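Local coordinates for protein metallo-beta-lactamase (Pseudomonas stutzeri, PDB 4ZEJ) that probably hydrolyses beta-lactam antibiotics to substituted beta-amino acids, using a two-zinc active site, at residues E9-N14 with S150-G155; L35-K40 with D126-V131. One frame throughout, in Å; residues are numbered along the deposited sequence.

Contact 1: residues E9-N14 with S150-G155; sequences EKVKEN and SKILFG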
ATOM      1  N   GLU A   9      11.048  10.327  -0.546  1.00 28.58           N
ATOM      2  CA  GLU A   9      12.442   9.939  -0.743  1.00 30.33           C
ATOM      3  C   GLU A   9      12.549   8.956  -1.910  1.00 30.10           C
ATOM      4  O   GLU A   9      11.672   8.114  -2.099  1.00 28.75           O
ATOM      5  CB  GLU A   9      12.994   9.383   0.595  1.00 30.82           C
ATOM      6  CG  GLU A   9      13.220  10.504   1.630  1.00 32.07           C
ATOM      7  CD  GLU A   9      13.350  10.046   3.074  1.00 32.33           C
ATOM      8  OE1 GLU A   9      12.420   9.413   3.576  1.00 30.81           O
ATOM      9  OE2 GLU A   9      14.372  10.376   3.736  1.00 34.79           O
ATOM     10  N   LYS A  10      13.604   9.074  -2.714  1.00 31.28           N
ATOM     11  CA  LYS A  10      13.770   8.199  -3.879  1.00 32.05           C
ATOM     12  C   LYS A  10      14.191   6.792  -3.451  1.00 31.58           C
ATOM     13  O   LYS A  10      15.092   6.650  -2.634  1.00 32.45           O
ATOM     14  CB  LYS A  10      14.819   8.777  -4.833  1.00 34.71           C
ATOM     15  CG  LYS A  10      14.911   8.070  -6.180  1.00 36.27           C
ATOM     16  CD  LYS A  10      15.869   8.817  -7.091  1.00 39.22           C
ATOM     17  CE  LYS A  10      16.165   8.070  -8.373  1.00 41.20           C
ATOM     18  NZ  LYS A  10      17.199   8.792  -9.172  1.00 44.44           N
ATOM     19  N   VAL A  11      13.556   5.767  -4.016  1.00 30.96           N
ATOM     20  CA  VAL A  11      13.962   4.362  -3.826  1.00 31.33           C
ATOM     21  C   VAL A  11      14.927   3.958  -4.945  1.00 33.64           C
ATOM     22  O   VAL A  11      16.016   3.439  -4.702  1.00 34.74           O
ATOM     23  CB  VAL A  11      12.738   3.413  -3.833  1.00 30.14           C
ATOM     24  CG1 VAL A  11      13.168   1.959  -3.673  1.00 31.13           C
ATOM     25  CG2 VAL A  11      11.758   3.813  -2.737  1.00 28.22           C
ATOM     26  N   LYS A  12      14.489   4.184  -6.175  1.00 34.74           N
ATOM     27  CA  LYS A  12      15.314   3.996  -7.362  1.00 37.42           C
ATOM     28  C   LYS A  12      14.724   4.854  -8.475  1.00 37.85           C
ATOM     29  O   LYS A  12      13.734   5.565  -8.240  1.00 35.91           O
ATOM     30  CB  LYS A  12      15.384   2.513  -7.756  1.00 39.05           C
ATOM     31  CG  LYS A  12      14.061   1.875  -8.184  1.00 38.36           C
ATOM     32  CD  LYS A  12      14.200   0.366  -8.422  1.00 40.08           C
ATOM     33  CE  LYS A  12      15.071   0.018  -9.608  1.00 43.17           C
ATOM     34  NZ  LYS A  12      15.080  -1.449  -9.900  1.00 44.98           N
ATOM     35  N   GLU A  13      15.318   4.794  -9.671  1.00 39.98           N
ATOM     36  CA  GLU A  13      14.807   5.551 -10.817  1.00 41.07           C
ATOM     37  C   GLU A  13      13.287   5.382 -10.919  1.00 38.82           C
ATOM     38  O   GLU A  13      12.774   4.258 -10.915  1.00 37.92           O
ATOM     39  CB  GLU A  13      15.463   5.104 -12.127  1.00 44.68           C
ATOM     40  CG  GLU A  13      15.031   5.920 -13.358  1.00 46.94           C
ATOM     41  CD  GLU A  13      15.588   5.392 -14.666  1.00 50.65           C
ATOM     42  OE1 GLU A  13      16.161   4.283 -14.675  1.00 52.28           O
ATOM     43  OE2 GLU A  13      15.457   6.087 -15.704  1.00 53.08           O
ATOM     44  N   ASN A  14      12.587   6.510 -10.974  1.00 37.76           N
ATOM     45  CA  ASN A  14      11.139   6.555 -11.188  1.00 36.65           C
ATOM     46  C   ASN A  14      10.267   6.095 -10.012  1.00 33.62           C
ATOM     47  O   ASN A  14       9.050   6.056 -10.152  1.00 33.10           O
ATOM     48  CB  ASN A  14      10.742   5.811 -12.486  1.00 38.62           C
ATOM     49  CG  ASN A  14      11.204   6.532 -13.736  1.00 41.54           C
ATOM     50  OD1 ASN A  14      11.173   7.754 -13.794  1.00 42.37           O
ATOM     51  ND2 ASN A  14      11.612   5.779 -14.752  1.00 43.90           N
ATOM     52  N   SER A 150      10.292  -2.037 -12.634  1.00 36.31           N
ATOM     53  CA  SER A 150      11.214  -1.743 -11.535  1.00 35.12           C
ATOM     54  C   SER A 150      11.621  -2.967 -10.709  1.00 33.51           C
ATOM     55  O   SER A 150      12.558  -2.879  -9.914  1.00 32.99           O
ATOM     56  CB  SER A 150      10.572  -0.717 -10.601  1.00 33.97           C
ATOM     57  OG  SER A 150      10.196   0.433 -11.335  1.00 35.63           O
ATOM     58  N   LYS A 151      10.920  -4.089 -10.884  1.00 32.69           N
ATOM     59  CA  LYS A 151      11.141  -5.291 -10.083  1.00 31.73           C
ATOM     60  C   LYS A 151      10.924  -5.023  -8.591  1.00 29.21           C
ATOM     61  O   LYS A 151      11.636  -5.569  -7.735  1.00 28.41           O
ATOM     62  CB  LYS A 151      12.536  -5.893 -10.336  1.00 33.30           C
ATOM     63  CG  LYS A 151      12.941  -6.000 -11.801  1.00 36.14           C
ATOM     64  CD  LYS A 151      12.019  -6.932 -12.571  1.00 37.49           C
ATOM     65  CE  LYS A 151      12.356  -6.959 -14.054  1.00 40.60           C
ATOM     66  NZ  LYS A 151      11.191  -7.448 -14.843  1.00 41.81           N
ATOM     67  N   ILE A 152       9.933  -4.185  -8.304  1.00 28.04           N
ATOM     68  CA  ILE A 152       9.539  -3.853  -6.943  1.00 26.40           C
ATOM     69  C   ILE A 152       8.185  -4.490  -6.680  1.00 25.36           C
ATOM     70  O   ILE A 152       7.256  -4.351  -7.482  1.00 25.99           O
ATOM     71  CB  ILE A 152       9.451  -2.331  -6.723  1.00 26.59           C
ATOM     72  CG1 ILE A 152      10.853  -1.708  -6.785  1.00 27.70           C
ATOM     73  CG2 ILE A 152       8.724  -1.995  -5.404  1.00 25.44           C
ATOM     74  CD1 ILE A 152      10.844  -0.194  -6.852  1.00 28.23           C
ATOM     75  N   LEU A 153       8.078  -5.172  -5.545  1.00 23.88           N
ATOM     76  CA  LEU A 153       6.802  -5.583  -5.007  1.00 22.97           C
ATOM     77  C   LEU A 153       6.468  -4.689  -3.824  1.00 21.83           C
ATOM     78  O   LEU A 153       7.188  -4.664  -2.830  1.00 21.09           O
ATOM     79  CB  LEU A 153       6.851  -7.046  -4.561  1.00 22.94           C
ATOM     80  CG  LEU A 153       5.537  -7.627  -4.067  1.00 22.59           C
ATOM     81  CD1 LEU A 153       4.532  -7.733  -5.203  1.00 23.58           C
ATOM     82  CD2 LEU A 153       5.800  -8.980  -3.409  1.00 22.61           C
ATOM     83  N   PHE A 154       5.395  -3.930  -3.957  1.00 21.76           N
ATOM     84  CA  PHE A 154       4.840  -3.184  -2.842  1.00 21.17           C
ATOM     85  C   PHE A 154       3.879  -4.107  -2.097  1.00 20.78           C
ATOM     86  O   PHE A 154       2.799  -4.426  -2.585  1.00 21.02           O
ATOM     87  CB  PHE A 154       4.131  -1.925  -3.319  1.00 21.62           C
ATOM     88  CG  PHE A 154       3.612  -1.093  -2.192  1.00 20.82           C
ATOM     89  CD1 PHE A 154       4.448  -0.201  -1.528  1.00 20.89           C
ATOM     90  CD2 PHE A 154       2.298  -1.246  -1.759  1.00 20.81           C
ATOM     91  CE1 PHE A 154       3.974   0.553  -0.464  1.00 20.68           C
ATOM     92  CE2 PHE A 154       1.824  -0.505  -0.700  1.00 20.32           C
ATOM     93  CZ  PHE A 154       2.657   0.386  -0.044  1.00 20.26           C
ATOM     94  N   GLY A 155       4.286  -4.536  -0.909  1.00 20.39           N
ATOM     95  CA  GLY A 155       3.514  -5.507  -0.132  1.00 20.35           C
ATOM     96  C   GLY A 155       2.374  -4.913   0.668  1.00 20.34           C
ATOM     97  O   GLY A 155       1.444  -5.631   1.035  1.00 21.07           O
TER
HETATM   98  O   HOH W   1      12.444   1.631 -12.059  1.00 37.65           O
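Lys-12 reaches across from the edge strand 7-12 to Ser-150 in the turn before strand 152-156 and to Ile-152 at the start of that strand. Its CB points at the opposite segment, and the chain touches from CG onward. CG lies 4.1 Å from Ile-152 CD1, and CD comes closer to the same methyl, at 3.7 Å. The two side chains run alongside each other in opposite directions, so the aliphatic part of the lysine covers the tip of the isoleucine. A bend at chi3 (-67°) then turns the end toward the turn: CE is 3.8 Å from Ser-150 O, and NZ donates a 2.9 Å hydrogen bond to Ser-150 O. The ammonium stands off the C=O direction, at 134°, and is tilted 25° out of the carbonyl plane. A water adds a second, indirect tie, donating to Glu-13 O at 2.9 Å and lying 2.6 Å from Ser-150 OG. Val-11 and Lys-12 form a classic beta bulge opposite Ile-15, which lets these consecutive residues both face the other segment; Val-11 CG1 thereby adds a loose contact with Ile-152 CD1. Ile-15 and Ile-194 close around Ile-152. This is packing between the edge strand 7-12 of one sheet and the start of the inner strand 152-156 of the other, in the alpha-beta/beta-alpha sandwich of the metallo-beta-lactamase fold.

Contact 2: residues L35-K40 with D126-V131; sequences LVVIDK and DGLIEV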
ATOM      1  N   LEU A  35       3.831   4.756  -2.180  1.00 20.70           N
ATOM      2  CA  LEU A  35       4.728   5.084  -3.294  1.00 22.02           C
ATOM      3  C   LEU A  35       4.146   6.130  -4.209  1.00 22.54           C
ATOM      4  O   LEU A  35       2.914   6.293  -4.291  1.00 22.16           O
ATOM      5  CB  LEU A  35       5.033   3.858  -4.161  1.00 23.04           C
ATOM      6  CG  LEU A  35       5.679   2.624  -3.584  1.00 23.22           C
ATOM      7  CD1 LEU A  35       5.807   1.547  -4.657  1.00 24.56           C
ATOM      8  CD2 LEU A  35       7.030   3.003  -2.992  1.00 23.76           C
ATOM      9  N   VAL A  36       5.039   6.838  -4.894  1.00 23.55           N
ATOM     10  CA  VAL A  36       4.696   7.502  -6.159  1.00 24.76           C
ATOM     11  C   VAL A  36       5.498   6.796  -7.243  1.00 26.18           C
ATOM     12  O   VAL A  36       6.732   6.698  -7.137  1.00 27.09           O
ATOM     13  CB  VAL A  36       5.038   9.006  -6.164  1.00 25.20           C
ATOM     14  CG1 VAL A  36       4.615   9.646  -7.486  1.00 26.72           C
ATOM     15  CG2 VAL A  36       4.378   9.735  -5.000  1.00 24.45           C
ATOM     16  N   VAL A  37       4.796   6.303  -8.268  1.00 27.01           N
ATOM     17  CA  VAL A  37       5.393   5.606  -9.402  1.00 28.75           C
ATOM     18  C   VAL A  37       5.360   6.572 -10.582  1.00 30.92           C
ATOM     19  O   VAL A  37       4.298   7.111 -10.904  1.00 30.45           O
ATOM     20  CB  VAL A  37       4.621   4.309  -9.735  1.00 29.03           C
ATOM     21  CG1 VAL A  37       5.194   3.622 -10.974  1.00 31.43           C
ATOM     22  CG2 VAL A  37       4.637   3.354  -8.536  1.00 27.89           C
ATOM     23  N   ILE A  38       6.520   6.788 -11.206  1.00 32.96           N
ATOM     24  CA  ILE A  38       6.654   7.673 -12.359  1.00 35.64           C
ATOM     25  C   ILE A  38       6.937   6.839 -13.615  1.00 38.61           C
ATOM     26  O   ILE A  38       7.688   5.864 -13.578  1.00 38.46           O
ATOM     27  CB  ILE A  38       7.802   8.696 -12.163  1.00 36.37           C
ATOM     28  CG1 ILE A  38       7.668   9.458 -10.834  1.00 34.54           C
ATOM     29  CG2 ILE A  38       7.868   9.679 -13.323  1.00 38.54           C
ATOM     30  CD1 ILE A  38       6.426  10.298 -10.681  1.00 33.61           C
ATOM     31  N   ASP A  39       6.341   7.239 -14.733  1.00 41.15           N
ATOM     32  CA  ASP A  39       6.641   6.633 -16.027  1.00 44.84           C
ATOM     33  C   ASP A  39       6.265   7.624 -17.119  1.00 46.92           C
ATOM     34  O   ASP A  39       5.114   8.053 -17.184  1.00 46.54           O
ATOM     35  CB  ASP A  39       5.857   5.326 -16.206  1.00 45.43           C
ATOM     36  CG  ASP A  39       6.378   4.482 -17.340  1.00 49.25           C
ATOM     37  OD1 ASP A  39       7.515   3.968 -17.220  1.00 50.89           O
ATOM     38  OD2 ASP A  39       5.659   4.308 -18.354  1.00 50.99           O
ATOM     39  N   LYS A  40       7.237   8.012 -17.944  1.00 49.83           N
ATOM     40  CA  LYS A  40       6.988   8.852 -19.120  1.00 52.36           C
ATOM     41  C   LYS A  40       6.134  10.090 -18.794  1.00 50.65           C
ATOM     42  O   LYS A  40       5.103  10.330 -19.429  1.00 52.36           O
ATOM     43  CB  LYS A  40       6.303   8.018 -20.212  1.00 55.08           C
ATOM     44  CG  LYS A  40       7.037   6.747 -20.603  1.00 57.50           C
ATOM     45  CD  LYS A  40       6.316   6.034 -21.739  1.00 60.73           C
ATOM     46  CE  LYS A  40       6.818   4.610 -21.934  1.00 62.54           C
ATOM     47  NZ  LYS A  40       8.146   4.563 -22.603  1.00 65.60           N
ATOM     48  N   ASP A 126      -1.700   0.807 -18.291  1.00 57.92           N
ATOM     49  CA  ASP A 126      -1.213   0.048 -19.461  1.00 61.48           C
ATOM     50  C   ASP A 126      -0.095  -0.943 -19.104  1.00 59.69           C
ATOM     51  O   ASP A 126       0.956  -0.974 -19.745  1.00 61.60           O
ATOM     52  CB  ASP A 126      -0.734   1.008 -20.561  1.00 65.36           C
ATOM     53  CG  ASP A 126      -1.845   1.911 -21.086  1.00 67.97           C
ATOM     54  OD1 ASP A 126      -2.628   1.459 -21.950  1.00 70.89           O
ATOM     55  OD2 ASP A 126      -1.918   3.081 -20.649  1.00 67.58           O
ATOM     56  N   GLY A 127      -0.309  -1.710 -18.041  1.00 56.09           N
ATOM     57  CA  GLY A 127       0.642  -2.749 -17.623  1.00 54.43           C
ATOM     58  C   GLY A 127       1.748  -2.326 -16.661  1.00 51.05           C
ATOM     59  O   GLY A 127       2.482  -3.179 -16.169  1.00 50.25           O
ATOM     60  N   LEU A 128       1.875  -1.028 -16.384  1.00 49.16           N
ATOM     61  CA  LEU A 128       2.934  -0.516 -15.500  1.00 46.42           C
ATOM     62  C   LEU A 128       2.746  -1.000 -14.062  1.00 42.47           C
ATOM     63  O   LEU A 128       3.718  -1.256 -13.351  1.00 40.67           O
ATOM     64  CB  LEU A 128       2.930   1.017 -15.518  1.00 46.81           C
ATOM     65  CG  LEU A 128       3.919   1.785 -14.637  1.00 45.52           C
ATOM     66  CD1 LEU A 128       5.332   1.638 -15.153  1.00 47.46           C
ATOM     67  CD2 LEU A 128       3.539   3.253 -14.556  1.00 45.99           C
ATOM     68  N   ILE A 129       1.491  -1.096 -13.646  1.00 40.59           N
ATOM     69  CA  ILE A 129       1.138  -1.420 -12.274  1.00 37.85           C
ATOM     70  C   ILE A 129       0.218  -2.628 -12.316  1.00 37.82           C
ATOM     71  O   ILE A 129      -0.834  -2.594 -12.973  1.00 39.33           O
ATOM     72  CB  ILE A 129       0.455  -0.213 -11.603  1.00 36.61           C
ATOM     73  CG1 ILE A 129       1.474   0.916 -11.395  1.00 36.71           C
ATOM     74  CG2 ILE A 129      -0.158  -0.602 -10.264  1.00 34.67           C
ATOM     75  CD1 ILE A 129       0.869   2.289 -11.239  1.00 36.75           C
ATOM     76  N   GLU A 130       0.632  -3.702 -11.652  1.00 36.19           N
ATOM     77  CA  GLU A 130      -0.174  -4.902 -11.542  1.00 36.45           C
ATOM     78  C   GLU A 130      -0.641  -5.052 -10.104  1.00 33.62           C
ATOM     79  O   GLU A 130       0.154  -4.892  -9.181  1.00 31.99           O
ATOM     80  CB  GLU A 130       0.614  -6.125 -11.997  1.00 38.38           C
ATOM     81  CG  GLU A 130       1.072  -6.019 -13.451  1.00 41.96           C
ATOM     82  CD  GLU A 130       1.743  -7.275 -13.988  1.00 44.56           C
ATOM     83  OE1 GLU A 130       1.983  -8.232 -13.220  1.00 44.31           O
ATOM     84  OE2 GLU A 130       2.029  -7.301 -15.204  1.00 48.08           O
ATOM     85  N   VAL A 131      -1.922  -5.365  -9.936  1.00 32.23           N
ATOM     86  CA  VAL A 131      -2.546  -5.572  -8.616  1.00 30.78           C
ATOM     87  C   VAL A 131      -2.909  -7.054  -8.509  1.00 31.13           C
ATOM     88  O   VAL A 131      -3.536  -7.605  -9.412  1.00 32.55           O
ATOM     89  CB  VAL A 131      -3.796  -4.690  -8.453  1.00 30.67           C
ATOM     90  CG1 VAL A 131      -4.434  -4.871  -7.076  1.00 29.85           C
ATOM     91  CG2 VAL A 131      -3.435  -3.227  -8.679  1.00 30.49           C
TER
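Asp-39 and Leu-128 lie opposite each other with CA atoms 8.1 Å apart, and Val-37 and Ile-129 follow at 8.7 Å, a spacing that leaves the contact to side chains, with no hydrogen bond between the segments. Leu-128 makes all the close contacts from its segment. Its CG stands anti to the backbone N (chi1 178°), which carries the two methyls out toward strand 30-39, where they divide the work. CD2 meets Val-37 CG1 tip to tip at 4.0 Å and presses on Asp-39 CB at 3.5 Å. CD1 instead sits over the flat face of the Asp-39 carboxylate, 3.7 Å from its CG, as the two side chains pass in opposite directions. The leucine thus shields one face of the carboxylate, while the charge is met elsewhere: OD1 of Asp-39 forms a salt bridge with Lys-149, a residue that the Leu-128 side chain also touches. Leu-128 and Ile-129 form a classic beta bulge opposite Leu-124, and the bulge lets both neighbours turn toward strand 30-39. Ile-129 contributes by flanking the leucine rather than by close contact. Neighbouring strands pack around Val-37 and Ile-129: Leu-147 of strand 144-147 packs on both, Ile-15 of strand 15-24 lies against Val-37, and Phe-44 of strand 42-46 against Ile-129. The contact lies between the mixed sheet holding strands 15-24, 30-39 and 42-46 and the second sheet, with strands 129-132 and 144-147, joining the end of strand 30-39 to the start of strand 129-132.

Overall arrangement
Both contacts join the same two sheets of the sandwich, on the same side of the chain's centre and with their own centres about 10 Å apart. Contact 1 uses the edge strand 7-12 and is only partly buried, so a lysine-to-carbonyl hydrogen bond and a bridging water accompany its apolar packing. Contact 2, on the inner strand 30-39, is buried and made by leucine methyls against a valine methyl and the aspartate side chain, whose carboxylate is paired outside the two segments. They also touch directly: Asn-14 O and Ile-38 N, 2.8 Å apart, probably form a hydrogen bond, and Phe-154 packs against Leu-35. Neither lies at the zinc site.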